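Local structure of BH2602 protein (Bacillus halodurans, 3NWZ) at residues 89-94 and 159-164; 95-100 and 140-145. The protein binds coenzyme A and probably hydrolyses acyl-CoA thioesters, though its function remains uncertain. One frame throughout, in Å; residues are numbered along the deposited sequence.

Overall arrangement
Interactions 1 and 2 pin successive halves of one run of helix 83-100 to neighbouring strands of the same antiparallel sheet, their centres about 5 Å apart. The strands, 153-163 in interaction 1 and 139-147 in interaction 2, follow each other in the chain and are stitched together directly: I140 N lies 2.8 Å from F161 O and V142 N 3.0 Å from G159 O, both probable hydrogen bonds. Each contact is buried, and neither has a hydrogen bond between helix and strand. Interaction 1 mixes an aromatic ring, a selenomethionine chain and a nearby carboxylate, whereas interaction 2, nested inside it along the sequence, is purely aliphatic apart from a second selenomethionine.

Interaction 1: residues 89-94 and 159-164; sequences LLDTAM and GSFFVL
F161 slides its ring under the helix backbone at M94, so that the carbonyl O of M94 sits over one ring face. The outer end of the ring does most of the touching, with F161 CZ 3.6 Å from M94 CB. From CB the chain of M94, a selenomethionine, leads away from the ring: it bends at chi3 (113°), and the terminal methyl CE settles 3.4 Å from G159 N, where the strand presents only backbone. This is the central helix of a hot-dog fold lying against its antiparallel sheet, the helix segment and strand 159-163 crossing at 51° with their axes 9.9 Å apart. Farther up the helix, the carboxylate of D91 nears the same ring, OD1 standing 4.1 Å from F161 CZ with the two planes only 15° apart. That oxygen has its polar partner elsewhere, in a hydrogen bond with T110 OG1 on strand 108-117, so the ring merely borders it. A serine in place of F161 would probably take the aromatic neighbour from M94 CB and open a gap between helix and strand beside the D91 carboxylate. V142, on the adjoining strand, packs on both F161 and M94, while H82 of the second subunit packs on D91.

Interaction 2: residues 95-100 and 140-145; sequences GQMVNR and IVVEGK
Helix segment 95-100 crosses strand 140-145 with their N-to-C directions 139° apart and their axes approaching to 9.3 Å. The backbones come nearest at V98 and I140, whose CA atoms are 7.0 Å apart, and there the side chains reach out to each other tip to tip. V98 puts CG1 anti to its backbone N (chi1 -175°), a setting that aims this methyl at the end of I140, 3.4 Å from CD1. Its second methyl also serves the strand: CG2 lies 4.1 Å from I140 CG2, so both branches of the valine bear on the isoleucine. Two residues along the strand, V142 divides its own branches between two helix residues. V142 CG1 faces V98 CG2 at 4.3 Å, while V142 CG2 meets CG of M97. M97 is a selenomethionine that starts out toward the strand and then turns off at chi2 (74°), its side chain going on to pack against I132 on strand 125-135 and F64 on strand 64-69. F161 on strand 153-163 packs on V98 and V142 as well, tying this patch to the neighbouring strand.

In the hot-dog fold, this is the last turn and a half of the central helix resting on the concave side of the sheet. The strand begins at a coenzyme A-binding residue, R139, whose side chain is about 6 Å from that of I140, as is that of H134. Charged residues outside the contact pair elsewhere: R100 with E58, K145 with E143 of the fourth subunit, both in salt bridges. Between the segments only aliphatic carbons meet, so across this contact the helix end is held by van der Waals packing and exclusion of water, with no directional bond.

Interaction 1: residues 89-94 and 159-164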
loop_
_atom_site.group_PDB
_atom_site.type_symbol
_atom_site.label_atom_id
_atom_site.label_comp_id
_atom_site.label_asym_id
_atom_site.label_seq_id
_atom_site.Cartn_x
_atom_site.Cartn_y
_atom_site.Cartn_z
ATOM N N LEU A 89 13.231 -3.732 7.086
ATOM C CA LEU A 89 14.048 -2.614 7.593
ATOM C C LEU A 89 13.176 -1.386 7.770
ATOM O O LEU A 89 13.154 -0.789 8.840
ATOM C CB LEU A 89 15.180 -2.271 6.616
ATOM C CG LEU A 89 16.193 -1.207 7.037
ATOM C CD1 LEU A 89 16.962 -1.676 8.270
ATOM C CD2 LEU A 89 17.154 -0.965 5.873
ATOM N N LEU A 90 12.451 -1.021 6.716
ATOM C CA LEU A 90 11.563 0.136 6.772
ATOM C C LEU A 90 10.646 -0.042 7.969
ATOM O O LEU A 90 10.490 0.858 8.785
ATOM C CB LEU A 90 10.728 0.235 5.486
ATOM C CG LEU A 90 10.866 1.518 4.661
ATOM C CD1 LEU A 90 9.903 1.471 3.507
ATOM C CD2 LEU A 90 10.580 2.741 5.537
ATOM N N ASP A 91 10.042 -1.227 8.065
ATOM C CA ASP A 91 9.141 -1.567 9.166
ATOM C C ASP A 91 9.850 -1.349 10.511
ATOM O O ASP A 91 9.294 -0.771 11.444
ATOM C CB ASP A 91 8.712 -3.038 9.030
ATOM C CG ASP A 91 7.850 -3.517 10.197
ATOM O OD1 ASP A 91 6.735 -2.981 10.387
ATOM O OD2 ASP A 91 8.291 -4.436 10.920
ATOM N N THR A 92 11.090 -1.808 10.599
ATOM C CA THR A 92 11.851 -1.674 11.830
ATOM C C THR A 92 12.052 -0.201 12.172
ATOM O O THR A 92 11.860 0.210 13.317
ATOM C CB THR A 92 13.207 -2.393 11.714
ATOM O OG1 THR A 92 12.982 -3.761 11.362
ATOM C CG2 THR A 92 13.907 -2.400 13.020
ATOM N N ALA A 93 12.426 0.590 11.171
ATOM C CA ALA A 93 12.624 2.022 11.367
ATOM C C ALA A 93 11.302 2.653 11.842
ATOM O O ALA A 93 11.244 3.285 12.909
ATOM C CB ALA A 93 13.091 2.665 10.054
HETATM N N MSE A 94 10.236 2.450 11.066
HETATM C CA MSE A 94 8.943 3.017 11.402
HETATM C C MSE A 94 8.437 2.585 12.765
HETATM O O MSE A 94 7.685 3.328 13.440
HETATM C CB MSE A 94 7.937 2.635 10.351
HETATM C CG MSE A 94 8.415 2.911 8.964
HETATM SE SE MSE A 94 7.132 2.342 7.667
HETATM C CE MSE A 94 6.627 4.066 6.966
ATOM N N GLY A 159 3.368 3.268 6.557
ATOM C CA GLY A 159 2.932 2.239 7.483
ATOM C C GLY A 159 2.052 2.767 8.599
ATOM O O GLY A 159 2.377 3.754 9.250
ATOM N N SER A 160 0.915 2.116 8.811
ATOM C CA SER A 160 0.005 2.511 9.887
ATOM C C SER A 160 0.206 1.530 11.043
ATOM O O SER A 160 0.303 0.324 10.814
ATOM C CB SER A 160 -1.443 2.477 9.401
ATOM O OG SER A 160 -2.332 2.785 10.455
ATOM N N PHE A 161 0.285 2.052 12.272
ATOM C CA PHE A 161 0.513 1.231 13.463
ATOM C C PHE A 161 -0.592 1.334 14.495
ATOM O O PHE A 161 -1.100 2.417 14.790
ATOM C CB PHE A 161 1.829 1.614 14.130
ATOM C CG PHE A 161 3.042 1.262 13.324
ATOM C CD1 PHE A 161 4.014 0.421 13.845
ATOM C CD2 PHE A 161 3.214 1.770 12.040
ATOM C CE1 PHE A 161 5.133 0.094 13.098
ATOM C CE2 PHE A 161 4.337 1.444 11.281
ATOM C CZ PHE A 161 5.295 0.609 11.806
ATOM N N PHE A 162 -0.944 0.191 15.063
ATOM C CA PHE A 162 -1.989 0.145 16.061
ATOM C C PHE A 162 -1.387 0.300 17.449
ATOM O O PHE A 162 -0.422 -0.387 17.813
ATOM C CB PHE A 162 -2.761 -1.169 15.967
ATOM C CG PHE A 162 -4.146 -1.072 16.500
ATOM C CD1 PHE A 162 -5.161 -0.523 15.725
ATOM C CD2 PHE A 162 -4.429 -1.446 17.811
ATOM C CE1 PHE A 162 -6.436 -0.342 16.251
ATOM C CE2 PHE A 162 -5.701 -1.269 18.349
ATOM C CZ PHE A 162 -6.705 -0.714 17.568
ATOM N N VAL A 163 -1.970 1.221 18.212
ATOM C CA VAL A 163 -1.540 1.540 19.566
ATOM C C VAL A 163 -2.127 0.594 20.614
ATOM O O VAL A 163 -3.314 0.261 20.566
ATOM C CB VAL A 163 -1.957 2.977 19.933
ATOM C CG1 VAL A 163 -1.476 3.322 21.332
ATOM C CG2 VAL A 163 -1.411 3.948 18.911
ATOM N N LEU A 164 -1.291 0.182 21.566
ATOM C CA LEU A 164 -1.714 -0.714 22.645
ATOM C C LEU A 164 -1.682 -0.006 24.005
ATOM O O LEU A 164 -2.564 -0.194 24.847
ATOM C CB LEU A 164 -0.806 -1.947 22.698
ATOM C CG LEU A 164 -0.616 -2.734 21.399
ATOM C CD1 LEU A 164 0.228 -3.956 21.688
ATOM C CD2 LEU A 164 -1.952 -3.143 20.823
#

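Interaction 2: residues 95-100 and 140-145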
loop_
_atom_site.group_PDB
_atom_site.type_symbol
_atom_site.label_atom_id
_atom_site.label_comp_id
_atom_site.label_asym_id
_atom_site.label_seq_id
_atom_site.Cartn_x
_atom_site.Cartn_y
_atom_site.Cartn_z
ATOM N N GLY A 95 8.842 1.388 13.176
ATOM C CA GLY A 95 8.421 0.893 14.466
ATOM C C GLY A 95 9.104 1.656 15.582
ATOM O O GLY A 95 8.453 2.311 16.396
ATOM N N GLN A 96 10.427 1.576 15.617
ATOM C CA GLN A 96 11.167 2.261 16.652
ATOM C C GLN A 96 10.752 3.726 16.718
ATOM O O GLN A 96 10.659 4.288 17.811
ATOM C CB GLN A 96 12.663 2.085 16.420
ATOM C CG GLN A 96 13.092 0.614 16.541
ATOM C CD GLN A 96 14.572 0.443 16.843
ATOM O OE1 GLN A 96 15.421 1.068 16.222
ATOM N NE2 GLN A 96 14.879 -0.415 17.796
HETATM N N MSE A 97 10.483 4.328 15.554
HETATM C CA MSE A 97 9.998 5.711 15.469
HETATM C C MSE A 97 8.724 5.805 16.324
HETATM O O MSE A 97 8.686 6.502 17.339
HETATM C CB MSE A 97 9.656 6.061 14.012
HETATM C CG MSE A 97 9.058 7.474 13.772
HETATM SE SE MSE A 97 10.324 8.962 13.907
HETATM C CE MSE A 97 10.305 9.213 15.844
ATOM N N VAL A 98 7.683 5.078 15.918
ATOM C CA VAL A 98 6.422 5.067 16.667
ATOM C C VAL A 98 6.631 4.869 18.172
ATOM O O VAL A 98 6.137 5.640 19.003
ATOM C CB VAL A 98 5.480 3.932 16.195
ATOM C CG1 VAL A 98 4.139 4.030 16.923
ATOM C CG2 VAL A 98 5.264 4.013 14.709
ATOM N N ASN A 99 7.373 3.831 18.526
ATOM C CA ASN A 99 7.581 3.521 19.927
ATOM C C ASN A 99 8.345 4.548 20.755
ATOM O O ASN A 99 8.203 4.596 21.975
ATOM C CB ASN A 99 8.196 2.129 20.032
ATOM C CG ASN A 99 7.186 1.046 19.706
ATOM O OD1 ASN A 99 6.192 0.892 20.407
ATOM N ND2 ASN A 99 7.422 0.303 18.628
ATOM N N ARG A 100 9.136 5.387 20.106
ATOM C CA ARG A 100 9.859 6.402 20.843
ATOM C C ARG A 100 8.959 7.596 21.181
ATOM O O ARG A 100 9.237 8.354 22.116
ATOM C CB ARG A 100 11.083 6.844 20.054
ATOM C CG ARG A 100 12.356 6.127 20.505
ATOM C CD ARG A 100 13.480 7.116 20.788
ATOM N NE ARG A 100 13.097 8.194 21.709
ATOM C CZ ARG A 100 12.381 9.272 21.374
ATOM N NH1 ARG A 100 11.954 9.435 20.127
ATOM N NH2 ARG A 100 12.095 10.196 22.289
ATOM N N ILE A 140 -1.123 5.192 14.539
ATOM C CA ILE A 140 -0.069 6.136 14.198
ATOM C C ILE A 140 0.402 5.879 12.793
ATOM O O ILE A 140 0.891 4.804 12.485
ATOM C CB ILE A 140 1.145 6.042 15.157
ATOM C CG1 ILE A 140 0.795 6.638 16.522
ATOM C CG2 ILE A 140 2.325 6.802 14.578
ATOM C CD1 ILE A 140 1.895 6.500 17.535
ATOM N N VAL A 141 0.232 6.888 11.943
ATOM C CA VAL A 141 0.632 6.822 10.555
ATOM C C VAL A 141 2.039 7.399 10.466
ATOM O O VAL A 141 2.298 8.502 10.955
ATOM C CB VAL A 141 -0.338 7.634 9.704
ATOM C CG1 VAL A 141 0.111 7.653 8.243
ATOM C CG2 VAL A 141 -1.743 7.036 9.847
ATOM N N VAL A 142 2.938 6.631 9.855
ATOM C CA VAL A 142 4.328 7.014 9.706
ATOM C C VAL A 142 4.728 6.794 8.252
ATOM O O VAL A 142 4.016 6.130 7.510
ATOM C CB VAL A 142 5.240 6.169 10.641
ATOM C CG1 VAL A 142 4.944 4.685 10.455
ATOM C CG2 VAL A 142 6.717 6.441 10.340
ATOM N N GLU A 143 5.863 7.362 7.850
ATOM C CA GLU A 143 6.340 7.245 6.482
ATOM C C GLU A 143 7.845 7.084 6.496
ATOM O O GLU A 143 8.505 7.559 7.414
ATOM C CB GLU A 143 5.978 8.505 5.694
ATOM C CG GLU A 143 6.920 9.695 5.969
ATOM C CD GLU A 143 6.492 10.959 5.254
ATOM O OE1 GLU A 143 6.438 10.956 4.001
ATOM O OE2 GLU A 143 6.205 11.954 5.952
ATOM N N GLY A 144 8.397 6.434 5.478
ATOM C CA GLY A 144 9.841 6.254 5.443
ATOM C C GLY A 144 10.470 5.990 4.080
ATOM O O GLY A 144 9.785 5.756 3.097
ATOM N N LYS A 145 11.793 6.032 4.033
ATOM C CA LYS A 145 12.544 5.793 2.814
ATOM C C LYS A 145 13.788 4.987 3.128
ATOM O O LYS A 145 14.327 5.043 4.243
ATOM C CB LYS A 145 12.959 7.111 2.158
ATOM C CG LYS A 145 11.870 7.740 1.321
ATOM C CD LYS A 145 12.353 9.025 0.662
ATOM C CE LYS A 145 11.269 9.625 -0.219
ATOM N NZ LYS A 145 10.049 9.949 0.579
#